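Local structure of 6-phospho-beta-glucosidase BglT (Thermotoga maritima, 1UP7) at residues A[121-126]-A[153-158]; A[181-186]-A[311-316]; A[271-276]-A[285-290]. The protein hydrolyses cellobiose 6'-phosphate to glucose 6-phosphate and glucose, a family 4 glycosidase reaction that depends on NAD and manganese. One frame throughout, in Å; residues are numbered along the deposited sequence.

Interaction 1: residues A[121-126]-A[153-158]; sequences IVEEYV and NYLEYE. With NAD (nicotinamide-adenine-dinucleotide), chain I.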
# COMPACT_ATOMS: atom_id res chain seq x y z
N ILE A 121 24.95 22.62 1.86
CA ILE A 121 25.57 22.66 3.17
C ILE A 121 25.18 21.44 3.99
O ILE A 121 26.08 20.82 4.58
CB ILE A 121 25.25 24.01 3.87
CG1 ILE A 121 25.92 25.18 3.13
CG2 ILE A 121 25.76 24.02 5.30
CD1 ILE A 121 25.21 26.58 3.37
N VAL A 122 23.90 21.04 3.99
CA VAL A 122 23.54 19.85 4.75
C VAL A 122 24.14 18.57 4.14
O VAL A 122 24.52 17.65 4.88
CB VAL A 122 22.01 19.71 5.13
CG1 VAL A 122 21.32 21.07 5.30
CG2 VAL A 122 21.30 18.82 4.22
N GLU A 123 24.28 18.53 2.80
CA GLU A 123 24.87 17.40 2.12
C GLU A 123 26.28 17.16 2.63
O GLU A 123 26.65 16.04 3.00
CB GLU A 123 24.90 17.61 0.60
CG GLU A 123 24.14 16.53 -0.13
CD GLU A 123 24.11 16.70 -1.62
OE1 GLU A 123 24.08 17.86 -2.10
OE2 GLU A 123 24.11 15.64 -2.31
N GLU A 124 27.05 18.24 2.68
CA GLU A 124 28.44 18.19 3.13
C GLU A 124 28.51 17.80 4.61
O GLU A 124 29.29 16.91 4.99
CB GLU A 124 29.11 19.55 2.87
CG GLU A 124 30.64 19.51 2.78
CD GLU A 124 31.30 20.85 3.18
OE1 GLU A 124 31.50 21.75 2.29
OE2 GLU A 124 31.60 21.01 4.39
N TYR A 125 27.68 18.45 5.42
CA TYR A 125 27.66 18.22 6.86
C TYR A 125 27.22 16.79 7.23
O TYR A 125 27.88 16.16 8.07
CB TYR A 125 26.80 19.30 7.55
CG TYR A 125 27.44 20.69 7.67
CD1 TYR A 125 28.80 20.92 7.32
CD2 TYR A 125 26.69 21.77 8.16
CE1 TYR A 125 29.39 22.19 7.46
CE2 TYR A 125 27.26 23.04 8.32
CZ TYR A 125 28.60 23.25 7.96
OH TYR A 125 29.12 24.50 8.12
N VAL A 126 26.13 16.28 6.63
CA VAL A 126 25.66 14.93 6.91
C VAL A 126 26.73 13.92 6.46
O VAL A 126 27.00 12.94 7.15
CB VAL A 126 24.30 14.65 6.22
CG1 VAL A 126 24.02 13.14 6.15
CG2 VAL A 126 23.15 15.47 6.90
N ASN A 153 15.23 10.64 2.93
CA ASN A 153 14.82 9.93 1.73
C ASN A 153 15.76 10.00 0.54
O ASN A 153 15.66 9.21 -0.38
CB ASN A 153 13.38 10.35 1.35
CG ASN A 153 12.35 9.79 2.33
OD1 ASN A 153 12.58 8.75 2.94
ND2 ASN A 153 11.24 10.49 2.49
N TYR A 154 16.69 10.94 0.55
CA TYR A 154 17.61 11.08 -0.57
C TYR A 154 19.06 10.87 -0.14
O TYR A 154 19.78 10.16 -0.81
CB TYR A 154 17.40 12.41 -1.29
CG TYR A 154 16.02 12.52 -1.90
CD1 TYR A 154 14.93 12.86 -1.11
CD2 TYR A 154 15.80 12.21 -3.27
CE1 TYR A 154 13.65 12.94 -1.64
CE2 TYR A 154 14.52 12.29 -3.81
CZ TYR A 154 13.46 12.65 -2.98
OH TYR A 154 12.20 12.78 -3.47
N LEU A 155 19.49 11.46 0.99
CA LEU A 155 20.81 11.09 1.55
C LEU A 155 20.76 9.78 2.34
O LEU A 155 21.78 9.15 2.56
CB LEU A 155 21.41 12.20 2.40
CG LEU A 155 21.33 13.62 1.82
CD1 LEU A 155 21.98 14.56 2.79
CD2 LEU A 155 21.98 13.76 0.41
N GLU A 156 19.55 9.37 2.77
CA GLU A 156 19.36 8.09 3.45
C GLU A 156 20.23 8.02 4.70
O GLU A 156 20.92 7.03 4.95
CB GLU A 156 19.59 6.88 2.49
CG GLU A 156 18.61 6.84 1.30
CD GLU A 156 18.81 5.65 0.35
OE1 GLU A 156 19.05 4.52 0.81
OE2 GLU A 156 18.72 5.84 -0.88
N TYR A 157 20.22 9.10 5.47
CA TYR A 157 20.83 9.10 6.78
C TYR A 157 19.74 9.03 7.83
O TYR A 157 18.98 9.99 8.01
CB TYR A 157 21.69 10.35 6.96
CG TYR A 157 22.54 10.31 8.20
CD1 TYR A 157 23.70 9.52 8.24
CD2 TYR A 157 22.18 11.02 9.33
CE1 TYR A 157 24.48 9.48 9.38
CE2 TYR A 157 22.95 10.98 10.47
CZ TYR A 157 24.09 10.21 10.50
OH TYR A 157 24.85 10.17 11.66
N GLU A 158 19.64 7.89 8.51
CA GLU A 158 18.50 7.59 9.35
C GLU A 158 18.36 8.51 10.57
O GLU A 158 17.27 8.97 10.88
CB GLU A 158 18.52 6.13 9.82
CG GLU A 158 17.33 5.86 10.74
CD GLU A 158 17.08 4.40 11.07
OE1 GLU A 158 18.07 3.63 11.23
OE2 GLU A 158 15.87 4.05 11.18
PA NAD I . 21.05 33.21 12.47
O1A NAD I . 21.10 34.12 11.31
O2A NAD I . 21.44 33.84 13.83
O5B NAD I . 22.07 32.01 12.09
C5B NAD I . 22.62 31.22 13.11
C4B NAD I . 24.13 31.10 12.92
O4B NAD I . 24.44 30.26 11.81
C3B NAD I . 24.85 32.42 12.68
O3B NAD I . 25.75 32.63 13.76
C2B NAD I . 25.61 32.21 11.36
O2B NAD I . 26.90 32.79 11.39
C1B NAD I . 25.71 30.70 11.33
N9A NAD I . 25.94 30.11 10.01
C8A NAD I . 25.49 30.52 8.77
N7A NAD I . 25.94 29.61 7.88
C5A NAD I . 26.61 28.63 8.51
C6A NAD I . 27.28 27.49 8.09
N6A NAD I . 27.34 27.15 6.80
N1A NAD I . 27.90 26.68 9.03
C2A NAD I . 27.88 27.01 10.37
N3A NAD I . 27.24 28.16 10.77
C4A NAD I . 26.63 28.95 9.86
O3 NAD I . 19.54 32.64 12.51
PN NAD I . 18.75 32.00 13.74
O1N NAD I . 17.58 32.90 13.90
O2N NAD I . 19.58 31.68 14.88
O5D NAD I . 18.28 30.57 13.19
C5D NAD I . 19.11 29.65 12.52
C4D NAD I . 18.22 28.65 11.78
O4D NAD I . 17.37 27.91 12.65
C3D NAD I . 17.29 29.34 10.79
O3D NAD I . 17.27 28.52 9.66
C2D NAD I . 15.92 29.34 11.48
O2D NAD I . 14.81 29.33 10.60
C1D NAD I . 15.98 28.15 12.40
N1N NAD I . 15.44 28.50 13.72
C2N NAD I . 16.28 28.21 14.78
C3N NAD I . 15.91 28.49 16.07
C7N NAD I . 16.88 28.16 17.19
O7N NAD I . 16.48 27.53 18.39
N7N NAD I . 18.17 28.48 17.00
C4N NAD I . 14.66 29.07 16.28
C5N NAD I . 13.79 29.37 15.21
C6N NAD I . 14.20 29.07 13.91

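Interaction 2: residues A[181-186]-A[311-316]; sequences RLEDVF and EGKIHI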
# COMPACT_ATOMS: atom_id res chain seq x y z
N ARG A 181 0.83 19.07 33.39
CA ARG A 181 2.18 19.01 32.83
C ARG A 181 2.17 18.75 31.33
O ARG A 181 1.20 18.24 30.77
CB ARG A 181 2.99 17.90 33.50
CG ARG A 181 3.24 18.08 34.98
CD ARG A 181 3.90 16.86 35.64
NE ARG A 181 3.03 15.67 35.62
CZ ARG A 181 3.44 14.42 35.34
NH1 ARG A 181 4.72 14.18 35.06
NH2 ARG A 181 2.56 13.42 35.34
N LEU A 182 3.29 19.08 30.70
CA LEU A 182 3.46 18.91 29.28
C LEU A 182 3.17 17.46 28.88
O LEU A 182 2.43 17.21 27.93
CB LEU A 182 4.89 19.29 28.86
CG LEU A 182 5.44 20.72 29.05
CD1 LEU A 182 6.84 20.76 28.45
CD2 LEU A 182 4.58 21.82 28.41
N GLU A 183 3.74 16.52 29.60
CA GLU A 183 3.61 15.12 29.26
C GLU A 183 2.19 14.56 29.49
O GLU A 183 1.88 13.47 29.01
CB GLU A 183 4.66 14.28 30.00
CG GLU A 183 4.61 14.41 31.51
CD GLU A 183 5.35 13.29 32.22
OE1 GLU A 183 6.48 12.94 31.78
OE2 GLU A 183 4.81 12.76 33.22
N ASP A 184 1.34 15.31 30.19
CA ASP A 184 -0.06 14.95 30.34
C ASP A 184 -0.86 15.19 29.08
O ASP A 184 -1.98 14.69 28.95
CB ASP A 184 -0.70 15.71 31.50
CG ASP A 184 -0.02 15.45 32.84
OD1 ASP A 184 0.52 14.34 33.05
OD2 ASP A 184 -0.02 16.30 33.77
N VAL A 185 -0.30 15.97 28.16
CA VAL A 185 -0.98 16.35 26.94
C VAL A 185 -0.61 15.41 25.81
O VAL A 185 0.55 15.28 25.48
CB VAL A 185 -0.62 17.78 26.47
CG1 VAL A 185 -1.46 18.12 25.23
CG2 VAL A 185 -0.83 18.80 27.61
N PHE A 186 -1.61 14.80 25.19
CA PHE A 186 -1.36 13.88 24.10
C PHE A 186 -2.28 14.24 22.92
O PHE A 186 -3.46 14.46 23.09
CB PHE A 186 -1.55 12.44 24.64
CG PHE A 186 -1.30 11.35 23.64
CD1 PHE A 186 -2.34 10.91 22.81
CD2 PHE A 186 -0.05 10.75 23.53
CE1 PHE A 186 -2.11 9.90 21.86
CE2 PHE A 186 0.18 9.74 22.59
CZ PHE A 186 -0.86 9.31 21.75
N GLU A 311 13.37 5.46 29.33
CA GLU A 311 12.02 5.70 29.85
C GLU A 311 10.93 5.46 28.80
O GLU A 311 9.98 4.72 29.05
CB GLU A 311 11.93 7.14 30.29
CG GLU A 311 12.25 7.40 31.73
CD GLU A 311 11.31 8.47 32.26
OE1 GLU A 311 11.41 9.63 31.77
OE2 GLU A 311 10.45 8.13 33.13
N GLY A 312 11.09 6.10 27.64
CA GLY A 312 10.07 6.16 26.60
C GLY A 312 9.14 7.35 26.82
O GLY A 312 8.35 7.35 27.76
N LYS A 313 9.26 8.36 25.96
CA LYS A 313 8.47 9.59 26.09
C LYS A 313 8.00 10.01 24.71
O LYS A 313 8.60 9.61 23.72
CB LYS A 313 9.30 10.68 26.76
CG LYS A 313 9.81 10.30 28.17
CD LYS A 313 8.95 10.86 29.27
CE LYS A 313 8.30 9.76 30.12
NZ LYS A 313 8.67 9.82 31.58
N ILE A 314 6.92 10.79 24.66
CA ILE A 314 6.40 11.26 23.39
C ILE A 314 6.95 12.61 23.01
O ILE A 314 6.93 13.54 23.80
CB ILE A 314 4.86 11.29 23.41
CG1 ILE A 314 4.30 9.91 23.81
CG2 ILE A 314 4.30 11.89 22.07
CD1 ILE A 314 4.89 8.72 23.06
N HIS A 315 7.45 12.70 21.78
CA HIS A 315 7.87 13.96 21.18
C HIS A 315 7.34 14.07 19.77
O HIS A 315 7.39 13.09 19.02
CB HIS A 315 9.40 14.06 21.16
CG HIS A 315 9.98 14.13 22.52
ND1 HIS A 315 9.94 15.28 23.28
CD2 HIS A 315 10.51 13.17 23.32
CE1 HIS A 315 10.47 15.03 24.47
NE2 HIS A 315 10.82 13.76 24.51
N ILE A 316 6.83 15.24 19.42
CA ILE A 316 6.38 15.46 18.06
C ILE A 316 7.54 15.95 17.25
O ILE A 316 8.14 16.97 17.54
CB ILE A 316 5.20 16.42 17.97
CG1 ILE A 316 4.04 15.91 18.84
CG2 ILE A 316 4.78 16.55 16.52
CD1 ILE A 316 2.91 16.93 19.06

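Interaction 3: residues A[271-276]-A[285-290]; sequences EKELFE and PEELTK. With NAD (nicotinamide-adenine-dinucleotide), chain I.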
# COMPACT_ATOMS: atom_id res chain seq x y z
N GLU A 271 18.51 41.33 16.59
CA GLU A 271 19.75 40.61 16.79
C GLU A 271 20.92 41.52 17.19
O GLU A 271 21.74 41.16 18.04
CB GLU A 271 20.11 39.86 15.53
CG GLU A 271 19.62 38.41 15.56
CD GLU A 271 20.46 37.53 14.65
OE1 GLU A 271 21.54 38.02 14.18
OE2 GLU A 271 20.03 36.36 14.40
N LYS A 272 21.00 42.71 16.59
CA LYS A 272 22.08 43.62 16.93
C LYS A 272 21.96 44.15 18.36
O LYS A 272 22.98 44.44 18.99
CB LYS A 272 22.16 44.82 15.96
N GLU A 273 20.72 44.30 18.85
CA GLU A 273 20.47 44.69 20.24
C GLU A 273 20.76 43.52 21.20
O GLU A 273 21.30 43.71 22.28
CB GLU A 273 19.02 45.15 20.43
CG GLU A 273 18.72 46.59 20.01
CD GLU A 273 17.23 46.83 19.70
OE1 GLU A 273 16.41 45.86 19.68
OE2 GLU A 273 16.85 48.01 19.46
N LEU A 274 20.41 42.30 20.80
CA LEU A 274 20.71 41.12 21.61
C LEU A 274 22.24 40.94 21.77
O LEU A 274 22.74 40.76 22.90
CB LEU A 274 20.05 39.87 21.02
CG LEU A 274 18.55 39.74 21.34
CD1 LEU A 274 17.94 38.62 20.53
CD2 LEU A 274 18.32 39.53 22.82
N PHE A 275 22.97 41.06 20.67
CA PHE A 275 24.42 40.87 20.71
C PHE A 275 25.16 41.87 21.56
O PHE A 275 26.10 41.50 22.28
CB PHE A 275 25.02 40.66 19.33
CG PHE A 275 24.69 39.30 18.77
CD1 PHE A 275 25.47 38.19 19.09
CD2 PHE A 275 23.54 39.11 18.00
CE1 PHE A 275 25.12 36.93 18.59
CE2 PHE A 275 23.21 37.86 17.52
CZ PHE A 275 23.99 36.77 17.81
N GLU A 276 24.71 43.11 21.53
CA GLU A 276 25.24 44.13 22.43
C GLU A 276 24.99 43.80 23.91
O GLU A 276 25.88 44.00 24.75
CB GLU A 276 24.68 45.52 22.09
CG GLU A 276 25.50 46.26 21.03
CD GLU A 276 27.01 46.06 21.21
OE1 GLU A 276 27.58 46.65 22.18
OE2 GLU A 276 27.60 45.29 20.41
N PRO A 285 18.42 37.85 28.53
CA PRO A 285 17.60 39.06 28.47
C PRO A 285 16.18 38.73 27.99
O PRO A 285 15.98 37.85 27.14
CB PRO A 285 18.30 39.94 27.42
CG PRO A 285 19.58 39.21 27.05
CD PRO A 285 19.38 37.78 27.40
N GLU A 286 15.20 39.47 28.52
CA GLU A 286 13.80 39.25 28.13
C GLU A 286 13.59 39.49 26.62
O GLU A 286 12.72 38.86 26.02
CB GLU A 286 12.84 40.10 28.99
CG GLU A 286 11.36 39.69 28.87
N GLU A 287 14.40 40.38 26.03
CA GLU A 287 14.30 40.71 24.60
C GLU A 287 14.47 39.53 23.66
O GLU A 287 14.11 39.63 22.48
CB GLU A 287 15.28 41.82 24.20
CG GLU A 287 15.44 41.92 22.67
CD GLU A 287 15.98 43.25 22.17
OE1 GLU A 287 16.25 44.18 22.97
OE2 GLU A 287 16.14 43.36 20.93
N LEU A 288 15.01 38.41 24.14
CA LEU A 288 15.04 37.20 23.31
C LEU A 288 13.64 36.61 23.04
O LEU A 288 13.49 35.74 22.17
CB LEU A 288 16.02 36.15 23.87
CG LEU A 288 16.31 34.87 23.08
CD1 LEU A 288 16.66 35.19 21.65
CD2 LEU A 288 17.44 34.10 23.72
N THR A 289 12.61 37.09 23.72
CA THR A 289 11.23 36.64 23.39
C THR A 289 10.66 37.33 22.14
O THR A 289 9.77 36.77 21.46
CB THR A 289 10.27 36.80 24.57
OG1 THR A 289 10.40 38.12 25.10
CG2 THR A 289 10.68 35.87 25.72
N LYS A 290 11.17 38.54 21.84
CA LYS A 290 10.90 39.23 20.56
C LYS A 290 11.15 38.35 19.33
O LYS A 290 10.66 38.64 18.23
CB LYS A 290 11.78 40.47 20.44
CG LYS A 290 11.29 41.64 21.26
CD LYS A 290 11.93 42.96 20.80
CE LYS A 290 11.18 43.60 19.61
NZ LYS A 290 11.50 45.08 19.53
PA NAD I . 21.05 33.21 12.47
O1A NAD I . 21.10 34.12 11.31
O2A NAD I . 21.44 33.84 13.83
O5B NAD I . 22.07 32.01 12.09
C5B NAD I . 22.62 31.22 13.11
C4B NAD I . 24.13 31.10 12.92
O4B NAD I . 24.44 30.26 11.81
C3B NAD I . 24.85 32.42 12.68
O3B NAD I . 25.75 32.63 13.76
C2B NAD I . 25.61 32.21 11.36
O2B NAD I . 26.90 32.79 11.39
C1B NAD I . 25.71 30.70 11.33
N9A NAD I . 25.94 30.11 10.01
C8A NAD I . 25.49 30.52 8.77
N7A NAD I . 25.94 29.61 7.88
C5A NAD I . 26.61 28.63 8.51
C6A NAD I . 27.28 27.49 8.09
N6A NAD I . 27.34 27.15 6.80
N1A NAD I . 27.90 26.68 9.03
C2A NAD I . 27.88 27.01 10.37
N3A NAD I . 27.24 28.16 10.77
C4A NAD I . 26.63 28.95 9.86
O3 NAD I . 19.54 32.64 12.51
PN NAD I . 18.75 32.00 13.74
O1N NAD I . 17.58 32.90 13.90
O2N NAD I . 19.58 31.68 14.88
O5D NAD I . 18.28 30.57 13.19
C5D NAD I . 19.11 29.65 12.52
C4D NAD I . 18.22 28.65 11.78
O4D NAD I . 17.37 27.91 12.65
C3D NAD I . 17.29 29.34 10.79
O3D NAD I . 17.27 28.52 9.66
C2D NAD I . 15.92 29.34 11.48
O2D NAD I . 14.81 29.33 10.60
C1D NAD I . 15.98 28.15 12.40
N1N NAD I . 15.44 28.50 13.72
C2N NAD I . 16.28 28.21 14.78
C3N NAD I . 15.91 28.49 16.07
C7N NAD I . 16.88 28.16 17.19
O7N NAD I . 16.48 27.53 18.39
N7N NAD I . 18.17 28.48 17.00
C4N NAD I . 14.66 29.07 16.28
C5N NAD I . 13.79 29.37 15.21
C6N NAD I . 14.20 29.07 13.91

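Interaction 1: residues A[121-126]-A[153-158]
Leu155 of segment 153-158 reaches across to Glu123 and Val126 of segment 121-126. Its CB already points at the neighbouring helix, and CG continues that way. With chi2 at -179°, CD1 runs straight on from CA and ends 4.1 Å from Val126 CB, also brushing the CA and CG of Glu123. The other methyl turns toward the glutamate stem, where Leu155 CD2 lies 3.6 Å from Glu123 CG. The two side chains cross at about a right angle. The contact uses the aliphatic part of Glu123, whose OE1 is hydrogen-bonded to Tyr375. A second apolar touch is made by Val126, whose CG1 lies 3.7 Å from Tyr157 CB. On helix 109-131, Tyr125 faces the cofactor: its OH donates a 2.7 Å hydrogen bond to NAD N1A, which lies in the plane of the phenol ring, at its edge. Arg130 holds Leu155 O, and Tyr157 OH is bonded to Ala135 O. The contact thus joins two helices of the Rossmann domain: helix 109-131 leads into strand 136-139, and helix 144-155 crosses over from that strand to its parallel neighbour 160-162 at the sheet edge.

Interaction 2: residues A[181-186]-A[311-316]
Phe186 and Ile314 make the apolar end of this sparse contact, which buries just 118 Å². The isoleucine comes to the ring edge, near its plane, with Ile314 CG1 4.3 Å from Phe186 CE2. A chi1 of -179° swings the ring away from its own backbone N and brings its end nearer strand 313-320. Here the packing is completed from outside: His346 and Arg344 of the second subunit lie against Phe186, and Tyr339 of that subunit against Ile314. The other end is polar and looser. Glu183, exposed on a 3-10 turn, is extended, yet Glu183 OE1 and Lys313 NZ stay 3.8 Å apart, a long salt bridge. Lys313 is gripped more closely on its own segment: NZ donates to Glu311 OE1 at 2.8 Å, 42° out of the carboxylate plane. Behind Glu183, the guanidinium of Arg181 is modelled doubtfully close to that carboxylate and meets Asp184 by charge alone; Arg181 N gives a 2.9 Å bond to Asp184 OD2. Arg341 of the second subunit takes Glu183 O. The result is a five-residue salt-bridge network, long at its middle link, at the entry to strands 185-190 and 313-320 of separate antiparallel sheets, beside a subunit interface.

Interaction 3: residues A[271-276]-A[285-290]
Glu286 O accepts two hydrogen bonds from Thr289, one from OG1 at 2.6 Å and one from the backbone N at 2.9 Å, and so fastens the 3-10 turn that sets Glu287 and Leu288 against Leu274. The leucine enters with its tip: Leu274 CD2 lies 3.7 Å from Glu287 CG and equally near the backbone N of Leu288. Its other methyl meets the second leucine at about a right angle, Leu274 CD1 being 3.8 Å from Leu288 CD1. In Glu287, CG anti to the backbone N (chi1 166°) sends the stem across toward helix 263-278, where its carboxylate meets that of Glu273. Glu287 OE2 and Glu273 OE1 are 2.8 Å apart, two acceptors with their planes 82° apart. Lys277, further along the same helix, forms a salt bridge with Glu287 OE1. Replacing Glu287 by an alanine would probably leave Lys277 without this mate and open a gap beside Leu274 CD2. Lys290 O holds Arg263, a substrate-binding residue. The contact therefore sets leucine packing beside a pair of close carboxylates, whose proximity would probably raise their proton affinity, an effect that Lys277 is likely to offset.

In the fold
The three contacts are spread through the subunit and none touches another. Centres lie about 28 Å apart for interactions 1 and 2, about 32 Å apart for interactions 1 and 3, and about 31 Å apart for interactions 2 and 3. Interactions 1 and 3 are nevertheless joined through NAD. The first meets the adenine, while Glu271 OE2 of interaction 3 comes to 2.9 Å from NAD O2A, a phosphate oxygen, so the cofactor is touched from both the Rossmann part and the C-terminal part of the chain. Interaction 3 also lies near the substrate site, the side chain of Leu288 being about 8 Å from glucose 6-phosphate. Interaction 2 brackets interaction 3 along the chain, yet their nearest atoms are about 16 Å apart, and it faces the second subunit.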